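Local coordinates for protein methylmalonyl-CoA carboxyltransferase 12S subunit (Propionibacterium freudenreichii, PDB 1ON3) that transfers the carboxyl group of methylmalonyl-CoA to the biotin of the 1.3S subunit, as the hexameric core of the transcarboxylase complex, at residues V162-I174 against A248-T260. Residues are numbered along the deposited sequence; the frame is centred on the assembly and turned at random.
Sequences VKLSGVVPQIAII and AKKLLSFLPQNNT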
loop_
_atom_site.group_PDB
_atom_site.type_symbol
_atom_site.label_atom_id
_atom_site.label_comp_id
_atom_site.label_asym_id
_atom_site.label_seq_id
_atom_site.Cartn_x
_atom_site.Cartn_y
_atom_site.Cartn_z
ATOM N N VAL E 162 -10.540 22.591 -4.151
ATOM C CA VAL E 162 -9.369 22.104 -3.438
ATOM C C VAL E 162 -9.273 20.585 -3.564
ATOM O O VAL E 162 -8.185 20.032 -3.713
ATOM C CB VAL E 162 -9.408 22.526 -1.943
ATOM C CG1 VAL E 162 -8.208 21.923 -1.184
ATOM C CG2 VAL E 162 -9.362 24.063 -1.844
ATOM N N LYS E 163 -10.410 19.902 -3.506
ATOM C CA LYS E 163 -10.395 18.447 -3.632
ATOM C C LYS E 163 -9.805 18.048 -5.002
ATOM O O LYS E 163 -8.975 17.144 -5.081
ATOM C CB LYS E 163 -11.821 17.904 -3.483
ATOM C CG LYS E 163 -11.946 16.390 -3.475
ATOM C CD LYS E 163 -13.423 16.014 -3.286
ATOM C CE LYS E 163 -13.627 14.510 -3.191
ATOM N NZ LYS E 163 -15.090 14.150 -3.216
ATOM N N LEU E 164 -10.216 18.739 -6.067
ATOM C CA LEU E 164 -9.720 18.447 -7.418
ATOM C C LEU E 164 -8.298 18.958 -7.664
ATOM O O LEU E 164 -7.626 18.528 -8.600
ATOM C CB LEU E 164 -10.635 19.070 -8.484
ATOM C CG LEU E 164 -11.844 18.273 -9.009
ATOM C CD1 LEU E 164 -12.854 17.998 -7.874
ATOM C CD2 LEU E 164 -12.515 19.073 -10.128
ATOM N N SER E 165 -7.845 19.884 -6.827
ATOM C CA SER E 165 -6.533 20.478 -7.026
ATOM C C SER E 165 -5.404 19.445 -7.134
ATOM O O SER E 165 -5.221 18.624 -6.246
ATOM C CB SER E 165 -6.245 21.489 -5.901
ATOM O OG SER E 165 -5.131 22.308 -6.232
ATOM N N GLY E 166 -4.658 19.483 -8.236
ATOM C CA GLY E 166 -3.558 18.541 -8.407
ATOM C C GLY E 166 -3.961 17.138 -8.848
ATOM O O GLY E 166 -3.103 16.255 -8.955
ATOM N N VAL E 167 -5.257 16.924 -9.100
ATOM C CA VAL E 167 -5.756 15.616 -9.546
ATOM C C VAL E 167 -6.199 15.745 -11.003
ATOM O O VAL E 167 -5.774 14.967 -11.855
ATOM C CB VAL E 167 -6.935 15.127 -8.687
ATOM C CG1 VAL E 167 -7.295 13.677 -9.086
ATOM C CG2 VAL E 167 -6.562 15.195 -7.198
ATOM N N VAL E 168 -7.064 16.717 -11.295
ATOM C CA VAL E 168 -7.462 16.977 -12.681
ATOM C C VAL E 168 -7.246 18.476 -12.901
ATOM O O VAL E 168 -7.442 19.265 -11.987
ATOM C CB VAL E 168 -8.945 16.606 -12.982
ATOM C CG1 VAL E 168 -9.146 15.103 -12.813
ATOM C CG2 VAL E 168 -9.892 17.393 -12.077
ATOM N N PRO E 169 -6.812 18.885 -14.107
ATOM C CA PRO E 169 -6.582 20.311 -14.362
ATOM C C PRO E 169 -7.887 21.090 -14.284
ATOM O O PRO E 169 -8.926 20.593 -14.716
ATOM C CB PRO E 169 -6.000 20.331 -15.779
ATOM C CG PRO E 169 -5.497 18.935 -15.995
ATOM C CD PRO E 169 -6.542 18.094 -15.321
ATOM N N GLN E 170 -7.824 22.305 -13.735
ATOM C CA GLN E 170 -9.000 23.161 -13.602
ATOM C C GLN E 170 -8.691 24.516 -14.220
ATOM O O GLN E 170 -7.746 25.193 -13.808
ATOM C CB GLN E 170 -9.370 23.360 -12.124
ATOM C CG GLN E 170 -9.675 22.098 -11.351
ATOM C CD GLN E 170 -9.985 22.398 -9.903
ATOM O OE1 GLN E 170 -11.103 22.797 -9.574
ATOM N NE2 GLN E 170 -8.987 22.236 -9.027
ATOM N N ILE E 171 -9.486 24.888 -15.221
ATOM C CA ILE E 171 -9.326 26.137 -15.955
ATOM C C ILE E 171 -10.551 27.044 -15.777
ATOM O O ILE E 171 -11.685 26.645 -16.039
ATOM C CB ILE E 171 -9.118 25.839 -17.465
ATOM C CG1 ILE E 171 -7.834 25.022 -17.644
ATOM C CG2 ILE E 171 -9.037 27.137 -18.277
ATOM C CD1 ILE E 171 -7.648 24.433 -19.059
ATOM N N ALA E 172 -10.313 28.265 -15.323
ATOM C CA ALA E 172 -11.400 29.204 -15.135
ATOM C C ALA E 172 -11.335 30.269 -16.217
ATOM O O ALA E 172 -10.255 30.769 -16.546
ATOM C CB ALA E 172 -11.292 29.849 -13.772
ATOM N N ILE E 173 -12.487 30.602 -16.786
ATOM C CA ILE E 173 -12.550 31.662 -17.790
ATOM C C ILE E 173 -13.551 32.691 -17.271
ATOM O O ILE E 173 -14.742 32.393 -17.164
ATOM C CB ILE E 173 -13.044 31.147 -19.172
ATOM C CG1 ILE E 173 -12.141 30.029 -19.688
ATOM C CG2 ILE E 173 -13.033 32.285 -20.185
ATOM C CD1 ILE E 173 -12.725 28.640 -19.492
ATOM N N ILE E 174 -13.063 33.878 -16.911
ATOM C CA ILE E 174 -13.930 34.941 -16.416
ATOM C C ILE E 174 -14.328 35.729 -17.651
ATOM O O ILE E 174 -13.478 36.365 -18.287
ATOM C CB ILE E 174 -13.203 35.915 -15.453
ATOM C CG1 ILE E 174 -12.229 35.168 -14.544
ATOM C CG2 ILE E 174 -14.260 36.683 -14.637
ATOM C CD1 ILE E 174 -12.845 34.153 -13.654
ATOM N N ALA E 248 -7.984 28.790 -24.068
ATOM C CA ALA E 248 -8.322 27.620 -23.257
ATOM C C ALA E 248 -7.920 26.317 -23.946
ATOM O O ALA E 248 -7.427 25.402 -23.298
ATOM C CB ALA E 248 -9.831 27.592 -22.945
ATOM N N LYS E 249 -8.156 26.229 -25.251
ATOM C CA LYS E 249 -7.813 25.022 -26.013
ATOM C C LYS E 249 -6.302 24.865 -26.125
ATOM O O LYS E 249 -5.781 23.764 -25.968
ATOM C CB LYS E 249 -8.425 25.071 -27.425
ATOM C CG LYS E 249 -9.946 25.119 -27.445
ATOM C CD LYS E 249 -10.487 25.113 -28.882
ATOM C CE LYS E 249 -11.999 25.250 -28.892
ATOM N NZ LYS E 249 -12.586 25.292 -30.270
ATOM N N LYS E 250 -5.604 25.962 -26.400
ATOM C CA LYS E 250 -4.140 25.929 -26.512
ATOM C C LYS E 250 -3.539 25.476 -25.172
ATOM O O LYS E 250 -2.686 24.586 -25.117
ATOM C CB LYS E 250 -3.614 27.322 -26.882
ATOM C CG LYS E 250 -2.087 27.414 -26.997
ATOM C CD LYS E 250 -1.586 26.682 -28.216
ATOM C CE LYS E 250 -0.094 26.835 -28.373
ATOM N NZ LYS E 250 0.376 26.073 -29.542
ATOM N N LEU E 251 -3.997 26.088 -24.083
ATOM C CA LEU E 251 -3.520 25.730 -22.750
ATOM C C LEU E 251 -3.809 24.257 -22.453
ATOM O O LEU E 251 -2.937 23.512 -21.996
ATOM C CB LEU E 251 -4.204 26.619 -21.694
ATOM C CG LEU E 251 -4.063 26.205 -20.223
ATOM C CD1 LEU E 251 -2.585 26.307 -19.790
ATOM C CD2 LEU E 251 -4.940 27.120 -19.350
ATOM N N LEU E 252 -5.038 23.825 -22.701
ATOM C CA LEU E 252 -5.382 22.431 -22.439
ATOM C C LEU E 252 -4.503 21.450 -23.214
ATOM O O LEU E 252 -4.178 20.374 -22.701
ATOM C CB LEU E 252 -6.853 22.166 -22.770
ATOM C CG LEU E 252 -7.400 20.768 -22.458
ATOM C CD1 LEU E 252 -7.334 20.473 -20.966
ATOM C CD2 LEU E 252 -8.847 20.697 -22.941
ATOM N N SER E 253 -4.101 21.820 -24.430
ATOM C CA SER E 253 -3.282 20.936 -25.265
ATOM C C SER E 253 -1.947 20.535 -24.642
ATOM O O SER E 253 -1.378 19.516 -25.027
ATOM C CB SER E 253 -3.037 21.564 -26.651
ATOM O OG SER E 253 -2.085 22.621 -26.617
ATOM N N PHE E 254 -1.442 21.323 -23.686
ATOM C CA PHE E 254 -0.174 21.002 -23.023
ATOM C C PHE E 254 -0.381 20.120 -21.798
ATOM O O PHE E 254 0.583 19.594 -21.225
ATOM C CB PHE E 254 0.547 22.277 -22.535
ATOM C CG PHE E 254 1.090 23.145 -23.638
ATOM C CD1 PHE E 254 0.367 24.248 -24.094
ATOM C CD2 PHE E 254 2.319 22.852 -24.224
ATOM C CE1 PHE E 254 0.858 25.049 -25.126
ATOM C CE2 PHE E 254 2.825 23.636 -25.247
ATOM C CZ PHE E 254 2.086 24.749 -25.708
ATOM N N LEU E 255 -1.636 19.944 -21.401
ATOM C CA LEU E 255 -1.937 19.200 -20.185
ATOM C C LEU E 255 -2.484 17.791 -20.306
ATOM O O LEU E 255 -3.195 17.452 -21.249
ATOM C CB LEU E 255 -2.928 20.006 -19.319
ATOM C CG LEU E 255 -2.682 21.521 -19.235
ATOM C CD1 LEU E 255 -3.806 22.209 -18.431
ATOM C CD2 LEU E 255 -1.327 21.769 -18.584
ATOM N N PRO E 256 -2.158 16.950 -19.326
ATOM C CA PRO E 256 -2.646 15.570 -19.310
ATOM C C PRO E 256 -4.110 15.631 -18.846
ATOM O O PRO E 256 -4.582 16.687 -18.403
ATOM C CB PRO E 256 -1.759 14.916 -18.267
ATOM C CG PRO E 256 -1.537 16.056 -17.276
ATOM C CD PRO E 256 -1.247 17.207 -18.192
ATOM N N GLN E 257 -4.829 14.518 -18.968
ATOM C CA GLN E 257 -6.213 14.455 -18.520
ATOM C C GLN E 257 -6.298 14.549 -17.002
ATOM O O GLN E 257 -7.220 15.169 -16.457
ATOM C CB GLN E 257 -6.840 13.136 -18.950
ATOM C CG GLN E 257 -7.151 13.046 -20.421
ATOM C CD GLN E 257 -8.223 14.038 -20.825
ATOM O OE1 GLN E 257 -7.927 15.162 -21.227
ATOM N NE2 GLN E 257 -9.484 13.628 -20.699
ATOM N N ASN E 258 -5.342 13.917 -16.322
ATOM C CA ASN E 258 -5.306 13.886 -14.862
ATOM C C ASN E 258 -3.882 13.611 -14.384
ATOM O O ASN E 258 -2.972 13.445 -15.200
ATOM C CB ASN E 258 -6.266 12.809 -14.340
ATOM C CG ASN E 258 -5.961 11.444 -14.905
ATOM O OD1 ASN E 258 -4.947 10.850 -14.576
ATOM N ND2 ASN E 258 -6.842 10.940 -15.772
ATOM N N ASN E 259 -3.685 13.551 -13.072
ATOM C CA ASN E 259 -2.338 13.366 -12.542
ATOM C C ASN E 259 -1.694 11.984 -12.675
ATOM O O ASN E 259 -0.572 11.792 -12.210
ATOM C CB ASN E 259 -2.270 13.831 -11.077
ATOM C CG ASN E 259 -3.030 12.922 -10.126
ATOM O OD1 ASN E 259 -3.554 11.893 -10.523
ATOM N ND2 ASN E 259 -3.079 13.302 -8.852
ATOM N N THR E 260 -2.384 11.022 -13.292
ATOM C CA THR E 260 -1.810 9.688 -13.450
ATOM C C THR E 260 -1.159 9.547 -14.831
ATOM O O THR E 260 -0.565 8.507 -15.134
ATOM C CB THR E 260 -2.877 8.559 -13.321
ATOM O OG1 THR E 260 -3.807 8.658 -14.405
ATOM C CG2 THR E 260 -3.638 8.671 -12.010
#
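Strand 170-174 runs nearly antiparallel to helix 248-253, at 167° with their axes 10.4 Å apart, and the loops that join onto them meet between V167-V168 and N258-N259. I171 and L251 reach toward each other tip to tip, CD1 of I171 lying 3.8 Å from CD2 of L251; I171 CG1, anti to the carbonyl carbon (chi1 -62°), directs the chain at the helix. The CD1 methyls of L252 and L255 approach the same I171 methyl more loosely. Just before the strand, the P169 ring packs against the turn that follows the helix, its CB 3.9 Å from L255 CD1 and its CD 3.2 Å from the carbonyl O of Q257. V168 lays CG1 obliquely across CB of N258. Two bent hydrogen bonds come from N259: its backbone N to V167 O (2.8 Å) and its side-chain ND2 to G166 O (3.0 Å), with G166 O tilted 31° from the N259 amide plane. ND2 also bonds A515 O of a second subunit, so an alanine here would probably leave G166 O and that A515 O without the ND2 donor. The N258 carboxamide accepts the backbone N of T260 through OD1 in an Asx turn. The I171 cluster thus packs helix 241-253 on strand 170-175, while N259 ties the following loop to the turn after helix 147-164, within the N-terminal half of a ClpP/crotonase-superfamily carboxyltransferase.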